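Local coordinates for HpcH/HpaI aldolase/citrate lyase family protein (Burkholderia cenocepacia, PDB 4MF4) that is of unassigned function but belongs to the HpcH/HpaI aldolase/citrate lyase family and folds as a closed eight-stranded beta/alpha barrel within a six-chain assembly, at residues 17-22 / 47-52; 26-31 / 238-243; 214-219 / 224-229. One frame throughout, in Å; residues are numbered along the deposited sequence. Where two conformers were deposited one is given.

Interaction 1 of 3, residues 17-22 / 47-52; sequences KQRLRD and GYDWLC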
# COMPACT_ATOMS: atom_id res chain seq x y z
N LYS A 17 31.68 -6.36 2.51
CA LYS A 17 32.41 -6.86 3.68
C LYS A 17 33.86 -7.19 3.32
O LYS A 17 34.78 -6.86 4.07
CB LYS A 17 31.77 -8.12 4.25
CG LYS A 17 32.30 -8.51 5.61
CD LYS A 17 31.72 -9.85 6.10
CE LYS A 17 32.25 -10.23 7.50
NZ LYS A 17 31.50 -11.36 8.13
N GLN A 18 34.03 -7.87 2.18
CA GLN A 18 35.34 -8.34 1.78
C GLN A 18 36.26 -7.13 1.53
O GLN A 18 37.39 -7.07 2.02
CB GLN A 18 35.21 -9.27 0.58
CG GLN A 18 36.52 -9.72 -0.05
CD GLN A 18 36.96 -8.77 -1.16
OE1 GLN A 18 36.25 -8.58 -2.16
NE2 GLN A 18 38.13 -8.16 -0.98
N ARG A 19 35.76 -6.16 0.76
CA ARG A 19 36.52 -4.94 0.51
C ARG A 19 36.80 -4.16 1.79
O ARG A 19 37.94 -3.71 1.99
CB ARG A 19 35.81 -4.06 -0.52
CG ARG A 19 35.90 -4.61 -1.94
CD ARG A 19 35.02 -3.82 -2.89
NE ARG A 19 33.63 -4.26 -2.89
CZ ARG A 19 32.65 -3.58 -3.47
NH1 ARG A 19 32.91 -2.42 -4.03
NH2 ARG A 19 31.41 -4.03 -3.44
N LEU A 20 35.80 -4.02 2.67
CA LEU A 20 36.01 -3.32 3.97
C LEU A 20 37.14 -3.92 4.82
O LEU A 20 37.94 -3.18 5.40
CB LEU A 20 34.76 -3.30 4.83
CG LEU A 20 33.63 -2.32 4.46
CD1 LEU A 20 32.47 -2.71 5.33
CD2 LEU A 20 34.00 -0.86 4.66
N ARG A 21 37.18 -5.26 4.90
CA ARG A 21 38.18 -5.97 5.70
C ARG A 21 39.53 -6.09 5.00
O ARG A 21 40.54 -6.15 5.68
CB ARG A 21 37.73 -7.42 6.03
CG ARG A 21 36.61 -7.58 7.05
CD ARG A 21 36.44 -9.07 7.31
NE ARG A 21 35.38 -9.45 8.24
CZ ARG A 21 35.43 -9.31 9.57
NH1 ARG A 21 36.49 -8.77 10.18
NH2 ARG A 21 34.38 -9.71 10.32
N ASP A 22 39.53 -6.19 3.67
CA ASP A 22 40.75 -6.60 2.92
C ASP A 22 41.42 -5.51 2.09
O ASP A 22 42.61 -5.60 1.84
CB ASP A 22 40.47 -7.76 1.95
CG ASP A 22 40.07 -9.06 2.67
OD1 ASP A 22 40.43 -9.25 3.85
OD2 ASP A 22 39.37 -9.89 2.04
N GLY A 47 26.34 4.13 -10.17
CA GLY A 47 27.75 3.76 -10.02
C GLY A 47 28.33 3.68 -8.61
O GLY A 47 29.53 3.48 -8.43
N TYR A 48 27.51 3.85 -7.59
CA TYR A 48 28.01 3.87 -6.20
C TYR A 48 28.40 2.45 -5.77
O TYR A 48 27.81 1.44 -6.23
CB TYR A 48 26.97 4.45 -5.24
CG TYR A 48 26.93 5.95 -5.33
CD1 TYR A 48 26.24 6.58 -6.35
CD2 TYR A 48 27.56 6.74 -4.39
CE1 TYR A 48 26.27 7.98 -6.47
CE2 TYR A 48 27.56 8.12 -4.47
CZ TYR A 48 26.92 8.73 -5.51
OH TYR A 48 26.89 10.09 -5.55
N ASP A 49 29.37 2.35 -4.87
CA ASP A 49 29.74 1.03 -4.28
C ASP A 49 28.66 0.50 -3.33
O ASP A 49 28.45 -0.72 -3.23
CB ASP A 49 31.08 1.15 -3.60
CG ASP A 49 32.15 1.68 -4.54
OD1 ASP A 49 32.31 1.03 -5.61
OD2 ASP A 49 32.76 2.77 -4.28
N TRP A 50 27.99 1.40 -2.61
CA TRP A 50 26.91 0.97 -1.69
C TRP A 50 25.79 1.98 -1.65
O TRP A 50 26.00 3.14 -1.98
CB TRP A 50 27.47 0.67 -0.28
CG TRP A 50 28.20 1.80 0.34
CD1 TRP A 50 29.48 2.22 0.05
CD2 TRP A 50 27.72 2.67 1.35
NE1 TRP A 50 29.81 3.31 0.83
CE2 TRP A 50 28.74 3.61 1.63
CE3 TRP A 50 26.51 2.77 2.04
CZ2 TRP A 50 28.59 4.61 2.58
CZ3 TRP A 50 26.38 3.76 3.01
CH2 TRP A 50 27.43 4.68 3.25
N LEU A 51 24.59 1.52 -1.27
CA LEU A 51 23.44 2.38 -1.10
C LEU A 51 22.78 2.06 0.23
O LEU A 51 22.61 0.90 0.56
CB LEU A 51 22.41 2.14 -2.21
CG LEU A 51 22.83 2.39 -3.66
CD1 LEU A 51 21.76 1.91 -4.64
CD2 LEU A 51 23.05 3.86 -3.89
N CYS A 52 22.44 3.08 1.02
CA CYS A 52 21.91 2.83 2.39
C CYS A 52 20.40 3.08 2.49
O CYS A 52 19.95 4.19 2.23
CB CYS A 52 22.62 3.69 3.44
SG CYS A 52 22.14 3.22 5.11
O HOH W 1 29.77 -2.49 -4.89
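Arg19 and Asp49 carry this contact between helix 15-22 and the turn leading into strand 50-54. Their ionic link is a long salt bridge, with Arg19 NH1 3.8 Å from Asp49 OD1. The carboxylate oxygen lies at the edge of the guanidinium, close to its plane, yet the two flat groups stand almost perpendicular, 88° apart, so a single oxygen faces a single nitrogen and there is no paired, side-on arrangement. The bend of the arginine chain at its third torsion (chi3 -84°) turns NH1 to the aspartate. Because Arg19 is modelled in two conformers, the link describes one of them and is probably not permanent.

A water adds a second, indirect connection in the same conformer. It accepts a bond from Arg19 NH2 at 2.7 Å and donates one to the backbone Asp49 O at 2.8 Å, so helix side chain and turn backbone are joined through solvent as well as through charge. This water, too, lies at the edge of the guanidinium plane.

Both side chains have stronger polar partners outside the two segments. Arg19 NH2 is also hydrogen-bonded to Ser15 OG, one turn earlier in the helix, while Asp49 OD2 accepts from the backbone N of Tyr28 on the adjoining strand, which leaves OD1 as the oxygen turned to the arginine.

Around this surface contact, helix 15-22 lies against the N-terminal ends of the barrel strands, with Leu20 packing on Leu27 and Leu246 and Arg19 lying beside Leu27 and Glu80. Strand 50-54 runs between strands 27-32 and 80-84, and Arg268 of the second subunit packs on Asp49.

Interaction 2 of 3, residues 26-31 / 238-243; sequences PLYGLW and QYREAG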
# COMPACT_ATOMS: atom_id res chain seq x y z
N PRO A 26 38.75 3.54 -1.13
CA PRO A 26 37.49 4.12 -0.71
C PRO A 26 36.28 3.41 -1.31
O PRO A 26 36.34 2.92 -2.45
CB PRO A 26 37.54 5.55 -1.27
CG PRO A 26 38.95 5.75 -1.75
CD PRO A 26 39.40 4.39 -2.14
N LEU A 27 35.18 3.40 -0.56
CA LEU A 27 33.93 2.84 -1.01
C LEU A 27 32.83 3.88 -0.87
O LEU A 27 32.50 4.29 0.25
CB LEU A 27 33.62 1.58 -0.21
CG LEU A 27 34.69 0.49 -0.24
CD1 LEU A 27 34.46 -0.56 0.83
CD2 LEU A 27 34.67 -0.18 -1.61
N TYR A 28 32.27 4.33 -1.99
CA TYR A 28 31.38 5.48 -2.02
C TYR A 28 29.91 5.05 -2.01
O TYR A 28 29.48 4.16 -2.76
CB TYR A 28 31.68 6.36 -3.22
CG TYR A 28 33.09 6.92 -3.21
CD1 TYR A 28 33.43 7.94 -2.35
CD2 TYR A 28 34.06 6.42 -4.07
CE1 TYR A 28 34.72 8.46 -2.32
CE2 TYR A 28 35.37 6.93 -4.07
CZ TYR A 28 35.69 7.95 -3.17
OH TYR A 28 36.97 8.47 -3.10
N GLY A 29 29.12 5.73 -1.17
CA GLY A 29 27.74 5.33 -0.92
C GLY A 29 26.83 6.51 -1.10
O GLY A 29 27.26 7.67 -1.15
N LEU A 30 25.54 6.22 -1.19
CA LEU A 30 24.54 7.27 -1.23
C LEU A 30 23.48 6.85 -0.20
O LEU A 30 23.17 5.67 -0.12
CB LEU A 30 23.96 7.27 -2.64
CG LEU A 30 23.09 8.41 -3.11
CD1 LEU A 30 23.87 9.76 -3.12
CD2 LEU A 30 22.57 8.06 -4.52
N TRP A 31 22.96 7.81 0.59
CA TRP A 31 21.88 7.61 1.54
C TRP A 31 20.55 7.65 0.81
O TRP A 31 20.30 8.57 -0.01
CB TRP A 31 21.87 8.76 2.56
CG TRP A 31 21.54 8.33 3.91
CD1 TRP A 31 20.40 8.59 4.60
CD2 TRP A 31 22.39 7.57 4.79
NE1 TRP A 31 20.48 8.01 5.85
CE2 TRP A 31 21.69 7.38 5.98
CE3 TRP A 31 23.66 7.02 4.66
CZ2 TRP A 31 22.23 6.69 7.05
CZ3 TRP A 31 24.19 6.31 5.72
CH2 TRP A 31 23.48 6.15 6.90
N GLN A 238 37.71 15.91 1.34
CA GLN A 238 38.56 16.09 2.52
C GLN A 238 38.63 14.77 3.27
O GLN A 238 39.71 14.34 3.73
CB GLN A 238 38.06 17.15 3.49
CG GLN A 238 37.91 18.56 2.93
CD GLN A 238 37.11 19.48 3.85
OE1 GLN A 238 36.29 19.05 4.67
NE2 GLN A 238 37.35 20.78 3.71
N TYR A 239 37.47 14.12 3.42
CA TYR A 239 37.45 12.86 4.14
C TYR A 239 38.23 11.76 3.40
O TYR A 239 39.01 11.00 4.00
CB TYR A 239 36.01 12.46 4.46
CG TYR A 239 35.19 13.47 5.24
CD1 TYR A 239 35.75 14.30 6.21
CD2 TYR A 239 33.80 13.52 5.06
CE1 TYR A 239 34.95 15.22 6.92
CE2 TYR A 239 33.00 14.41 5.77
CZ TYR A 239 33.57 15.25 6.69
OH TYR A 239 32.71 16.11 7.37
N ARG A 240 38.05 11.67 2.09
CA ARG A 240 38.87 10.75 1.31
C ARG A 240 40.38 10.98 1.56
O ARG A 240 41.15 10.04 1.77
CB ARG A 240 38.59 10.88 -0.18
CG ARG A 240 39.53 10.05 -1.05
CD ARG A 240 39.28 10.23 -2.54
NE ARG A 240 39.70 11.55 -3.02
CZ ARG A 240 40.04 11.83 -4.28
NH1 ARG A 240 40.05 10.90 -5.23
NH2 ARG A 240 40.39 13.08 -4.57
N GLU A 241 40.78 12.24 1.51
CA GLU A 241 42.20 12.63 1.69
C GLU A 241 42.71 12.27 3.10
O GLU A 241 43.86 11.89 3.29
CB GLU A 241 42.37 14.13 1.41
CG GLU A 241 42.64 14.44 -0.06
CD GLU A 241 41.79 15.57 -0.62
OE1 GLU A 241 41.64 16.61 0.07
OE2 GLU A 241 41.28 15.43 -1.76
N ALA A 242 41.84 12.37 4.10
CA ALA A 242 42.20 12.06 5.46
C ALA A 242 42.30 10.55 5.74
O ALA A 242 42.88 10.16 6.74
CB ALA A 242 41.24 12.73 6.45
N GLY A 243 41.73 9.71 4.89
CA GLY A 243 41.84 8.27 5.05
C GLY A 243 40.56 7.52 5.42
O GLY A 243 40.61 6.34 5.71
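Tyr28, on the first strand of the beta/alpha barrel, meets Arg240 on helix 233-242, one of the helices that wrap the outside of the sheet. The phenol oxygen does the touching: Tyr28 OH sits 3.0 Å from Arg240 CD and 3.6 Å from Arg240 CG. The arginine methylene lies at the edge of the ring, near its plane, and the hydroxyl presses closely on the aliphatic chain, the two side chains crossing obliquely; no hydrogen bond forms between the two residues. Arg240 runs straight out from the helix through its first two torsions (chi1 174°) and then turns at chi3 (71°). The turn is about the CG-CD bond, between the two carbons nearest the hydroxyl, and carries the guanidinium away from the hydroxyl, with its plane inclined 57° to the ring. Nearer the helix backbone, Pro26 adds a looser apolar touch, its CG 4.4 Å from Arg240 CG.

In the barrel, helix 233-242 links the seventh strand, 225-230, to the eighth, 246-251, and the eighth lies beside strand 27-32 where the sheet closes. Arg240 packs on Ile247 of the eighth strand as well as on Tyr28 of the first, and its contacts thereby span that closure. The helix ends in a Schellman motif at Gly243, whose positive phi goes with Gly243 N bonding back to Arg240 O at 3.2 Å.

The charged end of Arg240 finds its partners elsewhere. NH2 makes a long salt bridge of 3.8 Å to Glu241 OE2, and it donates a hydrogen bond to Ser269 O of the second subunit. Val267 of that subunit packs on both Tyr28 and Arg240.

Interaction 3 of 3, residues 214-219 / 224-229; sequences RVLAAG and VAVGIF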
# COMPACT_ATOMS: atom_id res chain seq x y z
N ARG A 214 39.88 11.39 16.41
CA ARG A 214 40.10 10.24 17.28
C ARG A 214 39.49 8.96 16.75
O ARG A 214 40.12 7.90 16.79
CB ARG A 214 39.63 10.48 18.73
CG ARG A 214 40.00 9.34 19.66
CD ARG A 214 39.68 9.64 21.12
NE ARG A 214 39.68 8.44 21.95
CZ ARG A 214 39.37 8.44 23.24
NH1 ARG A 214 39.02 9.56 23.87
NH2 ARG A 214 39.41 7.31 23.92
N VAL A 215 38.27 9.05 16.22
CA VAL A 215 37.59 7.86 15.73
C VAL A 215 38.32 7.30 14.51
O VAL A 215 38.59 6.09 14.39
CB VAL A 215 36.10 8.21 15.37
CG1 VAL A 215 35.44 7.03 14.70
CG2 VAL A 215 35.32 8.60 16.61
N LEU A 216 38.62 8.18 13.56
CA LEU A 216 39.43 7.78 12.38
C LEU A 216 40.76 7.12 12.76
O LEU A 216 41.15 6.08 12.18
CB LEU A 216 39.68 9.01 11.50
CG LEU A 216 40.61 8.85 10.28
CD1 LEU A 216 39.97 7.83 9.33
CD2 LEU A 216 40.83 10.17 9.56
N ALA A 217 41.46 7.72 13.73
CA ALA A 217 42.77 7.22 14.15
C ALA A 217 42.62 5.88 14.82
O ALA A 217 43.43 4.97 14.62
CB ALA A 217 43.44 8.21 15.09
N ALA A 218 41.56 5.74 15.60
CA ALA A 218 41.29 4.43 16.22
C ALA A 218 41.13 3.33 15.18
O ALA A 218 41.64 2.21 15.33
CB ALA A 218 40.09 4.49 17.13
N GLY A 219 40.37 3.63 14.14
CA GLY A 219 40.16 2.70 13.07
C GLY A 219 41.47 2.31 12.42
O GLY A 219 41.73 1.12 12.25
N VAL A 224 40.59 -1.34 11.10
CA VAL A 224 39.17 -1.38 10.86
C VAL A 224 38.81 -0.14 10.03
O VAL A 224 39.21 1.00 10.34
CB VAL A 224 38.42 -1.34 12.22
CG1 VAL A 224 36.91 -1.32 12.00
CG2 VAL A 224 38.87 -2.51 13.11
N ALA A 225 38.11 -0.38 8.92
CA ALA A 225 37.57 0.67 8.11
C ALA A 225 36.81 1.72 8.89
O ALA A 225 36.06 1.39 9.80
CB ALA A 225 36.63 0.10 7.07
N VAL A 226 37.02 3.00 8.52
CA VAL A 226 36.18 4.06 9.03
C VAL A 226 35.31 4.69 7.95
O VAL A 226 35.77 4.89 6.84
CB VAL A 226 37.02 5.12 9.73
CG1 VAL A 226 36.13 6.14 10.41
CG2 VAL A 226 37.92 4.40 10.75
N GLY A 227 34.07 4.99 8.30
CA GLY A 227 33.12 5.61 7.38
C GLY A 227 32.60 6.92 7.95
O GLY A 227 32.78 7.19 9.13
N ILE A 228 31.90 7.68 7.12
CA ILE A 228 31.46 9.01 7.46
C ILE A 228 30.38 9.45 6.50
O ILE A 228 30.34 9.03 5.31
CB ILE A 228 32.68 9.99 7.44
CG1 ILE A 228 32.31 11.35 8.05
CG2 ILE A 228 33.23 10.10 6.05
CD1 ILE A 228 33.49 12.21 8.44
N PHE A 229 29.46 10.27 7.02
CA PHE A 229 28.43 10.90 6.21
C PHE A 229 28.97 12.26 5.83
O PHE A 229 29.19 13.09 6.72
CB PHE A 229 27.10 11.06 7.00
CG PHE A 229 25.97 11.59 6.16
CD1 PHE A 229 25.78 12.96 6.03
CD2 PHE A 229 25.17 10.74 5.43
CE1 PHE A 229 24.77 13.47 5.22
CE2 PHE A 229 24.16 11.24 4.62
CZ PHE A 229 23.96 12.61 4.52
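Val226 pushes its branched side chain into the flank of helix 214-219. Its CG2 methyl comes within 3.6 Å of Gly219 CA, close because the glycine has no side chain to intervene, and the same methyl lies 3.9 Å from Leu216 O. The other branch, CG1, placed anti to the backbone N (chi1 -173°), lies against Leu216 CA and, more loosely, Val215 CG1, with Val226 CG1 and Val215 CG1 4.4 Å apart. Leu216 crosses Val226 at about a right angle and brings its CD1 methyl to 4.0 Å from Val226 CB. Three helix residues thus receive the valine, mostly through carbon contacts.

One hydrogen bond pins the start of the returning chain: Val224 N donates to Gly219 O at 2.9 Å, nearly straight at 162°, although the donor is tilted from the carbonyl plane. It ties the returning chain to the helix two residues before Val226, the residue that fills the interface.

Farther out, helix and strand run nearly antiparallel, 153° between their directions, with axes 7.7 Å apart, as expected in the crossover that joins parallel strands 185-188 and 225-230 of the barrel. Val215 also packs on Val188 of the earlier strand. On the other flank Leu216 reaches Ala242 of helix 233-242 and Tyr244, just ahead of strand 246-251.

In the fold
All three contacts involve strands, or the turn into a strand, of the same closed sheet. Interactions 1 and 2, whose centres are 11 Å apart, meet through neighbouring strands: Trp50 NE1 lies 2.9 Å from Leu27 O, a probable hydrogen bond, and both contacts also touch the second subunit. Interactions 2 and 3 are likewise 11 Å apart. There Leu216 CD1 lies 4.0 Å from Gly243 C, and Tyr239 CE2 of helix 233-242 packs 3.5 Å from Ile228 CD1 on strand 225-230. Interactions 1 and 3 are more distant, about 15 Å between centres, yet Leu20 CD2 touches Ala225 CB at 3.7 Å, bringing helix 15-22 against the chain at Ala225.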